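PDB 6PZ0: iodotyrosine deiodinase from Thermotoga neapolitana DSM 4359, which removes halogen from halotyrosines such as 3-iodo-L-tyrosine and 3,5-diiodo-L-tyrosine in a reductive reaction that uses FMN and NADPH. Local coordinates for residues R11-R16 against G134-T139. Sequence-based numbering, arbitrary orientation. Where two conformers were deposited one is given.
Sequences RKTVRR and GSVPYT. With FMN (flavin mononucleotide), chain C; TYR (tyrosine), chain D.
The carbonyl oxygen of Ser-135 accepts the backbone N-H of Val-14, N to O 2.9 Å. The bond is nearly straight at hydrogen (167°), but the donor lies above the carbonyl plane. This bond ties 11-16, the loop after helix 4-10, to 134-139, which starts on a short strand at one edge of the antiparallel sheet within this chain. Together the two segments form much of the FMN site of this nitroreductase-family fold. A water makes a second tie: it bridges Lys-12 O and Ser-135 N, accepting from Ser-135 N at 2.8 Å. The Arg-11 guanidinium comes close to Ser-135 O as well, at an angle too poor for a hydrogen bond.

Apolar groups fill in around these polar links. Val-14 sets CG2 on Gly-134 CA, where no side chain intervenes. Thr-13 and Val-136 cross obliquely, and their CG2 methyls pack tightly at 3.5 Å. In Thr-13 the first torsion (chi1 -42°) divides the work: CG2 lies anti to the backbone N and meets Val-136, while OG1 faces the phosphate end of FMN. Thr-13 N binds phosphate oxygen O1P almost linearly.

The same CG2 of Thr-13 also covers one face of the Arg-15 guanidinium, 3.3 Å above its centre. Arg-15 is extended from CG to NE and reaches the pyrimidine edge of the flavin. Its NE donates to O2 at 2.7 Å and its NH2 to N1. This positive charge would probably stabilise negative charge at N1 and O2 of reduced flavin. Pro-137 lays its ring against the flavin benzenoid ring. Further along, Thr-139 N donates to FMN O4 at 3.2 Å, and the ring edge of Tyr-138 brings CE1 to OXT of the bound tyrosine.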
loop_
_atom_site.group_PDB
_atom_site.type_symbol
_atom_site.label_atom_id
_atom_site.label_comp_id
_atom_site.label_asym_id
_atom_site.label_seq_id
_atom_site.Cartn_x
_atom_site.Cartn_y
_atom_site.Cartn_z
ATOM N N ARG A 11 -3.715 -15.741 -0.921
ATOM C CA ARG A 11 -4.130 -14.919 0.190
ATOM C C ARG A 11 -5.470 -14.302 -0.071
ATOM O O ARG A 11 -5.712 -13.745 -1.141
ATOM C CB ARG A 11 -3.100 -13.839 0.455
ATOM C CG ARG A 11 -3.355 -13.090 1.723
ATOM C CD ARG A 11 -4.013 -11.792 1.492
ATOM N NE ARG A 11 -4.550 -11.291 2.752
ATOM C CZ ARG A 11 -5.675 -10.584 2.850
ATOM N NH1 ARG A 11 -6.348 -10.220 1.768
ATOM N NH2 ARG A 11 -6.114 -10.217 4.034
ATOM N N LYS A 12 -6.341 -14.410 0.929
ATOM C CA LYS A 12 -7.702 -13.944 0.838
ATOM C C LYS A 12 -8.116 -13.407 2.183
ATOM O O LYS A 12 -7.419 -13.598 3.176
ATOM C CB LYS A 12 -8.633 -15.064 0.419
ATOM C CG LYS A 12 -8.791 -16.196 1.438
ATOM C CD LYS A 12 -9.696 -17.313 0.886
ATOM C CE LYS A 12 -9.833 -18.495 1.836
ATOM N NZ LYS A 12 -8.668 -19.422 1.823
ATOM N N THR A 13 -9.258 -12.745 2.214
ATOM C CA THR A 13 -9.779 -12.212 3.461
ATOM C C THR A 13 -10.028 -13.311 4.450
ATOM O O THR A 13 -10.526 -14.371 4.094
ATOM C CB THR A 13 -11.100 -11.466 3.248
ATOM O OG1 THR A 13 -11.035 -10.666 2.066
ATOM C CG2 THR A 13 -11.404 -10.574 4.423
ATOM N N VAL A 14 -9.722 -13.041 5.715
ATOM C CA VAL A 14 -10.127 -13.938 6.777
ATOM C C VAL A 14 -10.936 -13.117 7.786
ATOM O O VAL A 14 -10.439 -12.163 8.359
ATOM C CB VAL A 14 -8.921 -14.630 7.439
ATOM C CG1 VAL A 14 -9.371 -15.493 8.615
ATOM C CG2 VAL A 14 -8.169 -15.484 6.441
ATOM N N ARG A 15 -12.207 -13.483 7.943
ATOM C CA ARG A 15 -13.107 -12.847 8.902
ATOM C C ARG A 15 -13.571 -13.836 9.962
ATOM O O ARG A 15 -14.348 -13.488 10.861
ATOM C CB ARG A 15 -14.325 -12.250 8.194
ATOM C CG ARG A 15 -13.979 -11.176 7.199
ATOM C CD ARG A 15 -15.214 -10.528 6.625
ATOM N NE ARG A 15 -14.918 -9.491 5.647
ATOM C CZ ARG A 15 -14.704 -9.707 4.352
ATOM N NH1 ARG A 15 -14.747 -10.927 3.847
ATOM N NH2 ARG A 15 -14.449 -8.692 3.555
ATOM N N ARG A 16 -13.115 -15.070 9.828
ATOM C CA ARG A 16 -13.385 -16.128 10.787
ATOM C C ARG A 16 -12.078 -16.577 11.350
ATOM O O ARG A 16 -11.192 -16.994 10.617
ATOM C CB ARG A 16 -14.080 -17.323 10.134
ATOM C CG ARG A 16 -15.450 -17.055 9.643
ATOM C CD ARG A 16 -15.955 -18.306 8.880
ATOM N NE ARG A 16 -15.794 -19.520 9.690
ATOM C CZ ARG A 16 -16.701 -19.983 10.556
ATOM N NH1 ARG A 16 -17.874 -19.373 10.719
ATOM N NH2 ARG A 16 -16.444 -21.083 11.249
ATOM N N GLY A 134 -4.323 -15.076 9.205
ATOM C CA GLY A 134 -5.325 -14.459 8.374
ATOM C C GLY A 134 -5.598 -13.061 8.881
ATOM O O GLY A 134 -5.347 -12.746 10.042
ATOM N N SER A 135 -6.134 -12.225 8.011
ATOM C CA SER A 135 -6.538 -10.902 8.433
ATOM C C SER A 135 -7.530 -10.294 7.465
ATOM O O SER A 135 -7.950 -10.918 6.481
ATOM C CB SER A 135 -5.336 -9.963 8.591
ATOM O OG SER A 135 -5.729 -8.793 9.295
ATOM N N VAL A 136 -7.978 -9.107 7.811
ATOM C CA VAL A 136 -8.876 -8.337 6.956
ATOM C C VAL A 136 -8.584 -6.870 7.245
ATOM O O VAL A 136 -8.466 -6.490 8.398
ATOM C CB VAL A 136 -10.393 -8.656 7.170
ATOM C CG1 VAL A 136 -10.782 -8.590 8.620
ATOM C CG2 VAL A 136 -11.235 -7.694 6.364
ATOM N N PRO A 137 -8.398 -6.053 6.197
ATOM C CA PRO A 137 -8.211 -4.627 6.449
ATOM C C PRO A 137 -9.534 -4.031 6.820
ATOM O O PRO A 137 -10.362 -3.768 5.960
ATOM C CB PRO A 137 -7.711 -4.085 5.121
ATOM C CG PRO A 137 -7.256 -5.276 4.348
ATOM C CD PRO A 137 -8.124 -6.390 4.795
ATOM N N TYR A 138 -9.766 -3.897 8.108
ATOM C CA TYR A 138 -11.067 -3.448 8.556
ATOM C C TYR A 138 -11.052 -1.940 8.734
ATOM O O TYR A 138 -10.236 -1.398 9.467
ATOM C CB TYR A 138 -11.486 -4.155 9.841
ATOM C CG TYR A 138 -12.772 -3.565 10.305
ATOM C CD1 TYR A 138 -13.921 -3.663 9.524
ATOM C CD2 TYR A 138 -12.840 -2.864 11.489
ATOM C CE1 TYR A 138 -15.102 -3.079 9.938
ATOM C CE2 TYR A 138 -13.999 -2.276 11.902
ATOM C CZ TYR A 138 -15.137 -2.390 11.122
ATOM O OH TYR A 138 -16.298 -1.791 11.517
ATOM N N THR A 139 -11.987 -1.275 8.060
ATOM C CA THR A 139 -12.050 0.170 8.050
ATOM C C THR A 139 -13.465 0.611 8.397
ATOM O O THR A 139 -14.307 0.689 7.522
ATOM C CB THR A 139 -11.652 0.735 6.671
ATOM O OG1 THR A 139 -12.510 0.188 5.670
ATOM C CG2 THR A 139 -10.211 0.356 6.321
HETATM N N1 FMN C . -13.561 -5.967 4.594
HETATM C C2 FMN C . -14.540 -5.832 5.513
HETATM O O2 FMN C . -15.186 -6.806 5.847
HETATM N N3 FMN C . -14.787 -4.610 6.057
HETATM C C4 FMN C . -14.062 -3.504 5.716
HETATM O O4 FMN C . -14.328 -2.420 6.246
HETATM C C4A FMN C . -13.054 -3.634 4.763
HETATM N N5 FMN C . -12.305 -2.538 4.386
HETATM C C5A FMN C . -11.284 -2.692 3.470
HETATM C C6 FMN C . -10.535 -1.577 3.121
HETATM C C7 FMN C . -9.501 -1.696 2.198
HETATM C C7M FMN C . -8.697 -0.476 1.852
HETATM C C8 FMN C . -9.243 -2.943 1.640
HETATM C C8M FMN C . -8.102 -3.069 0.669
HETATM C C9 FMN C . -9.993 -4.066 1.978
HETATM C C9A FMN C . -11.036 -3.943 2.901
HETATM N N10 FMN C . -11.827 -5.052 3.259
HETATM C C10 FMN C . -12.810 -4.880 4.219
HETATM C "C1'" FMN C . -11.580 -6.406 2.678
HETATM C "C2'" FMN C . -12.168 -6.490 1.249
HETATM O "O2'" FMN C . -13.575 -6.670 1.285
HETATM C "C3'" FMN C . -11.499 -7.615 0.462
HETATM O "O3'" FMN C . -10.151 -7.260 0.290
HETATM C "C4'" FMN C . -12.140 -7.874 -0.914
HETATM O "O4'" FMN C . -13.455 -8.341 -0.717
HETATM C "C5'" FMN C . -11.367 -8.931 -1.660
HETATM O "O5'" FMN C . -11.288 -10.081 -0.853
HETATM P P FMN C . -10.547 -11.365 -1.392
HETATM O O1P FMN C . -10.761 -12.480 -0.362
HETATM O O2P FMN C . -9.072 -11.077 -1.518
HETATM O O3P FMN C . -11.088 -11.731 -2.763
HETATM N N TYR D . -16.816 -1.324 6.664
HETATM C CA TYR D . -18.086 -1.979 6.326
HETATM C C TYR D . -18.114 -3.420 6.814
HETATM O O TYR D . -19.142 -4.104 6.704
HETATM C CB TYR D . -18.333 -1.917 4.817
HETATM C CG TYR D . -17.265 -2.520 3.934
HETATM C CD1 TYR D . -17.138 -3.892 3.791
HETATM C CD2 TYR D . -16.409 -1.707 3.203
HETATM C CE1 TYR D . -16.165 -4.445 2.964
HETATM C CE2 TYR D . -15.446 -2.257 2.353
HETATM C CZ TYR D . -15.328 -3.614 2.258
HETATM O OH TYR D . -14.363 -4.146 1.434
HETATM O OXT TYR D . -17.095 -3.918 7.322
HETATM O O HOH W 1 -5.904 -13.053 5.309
#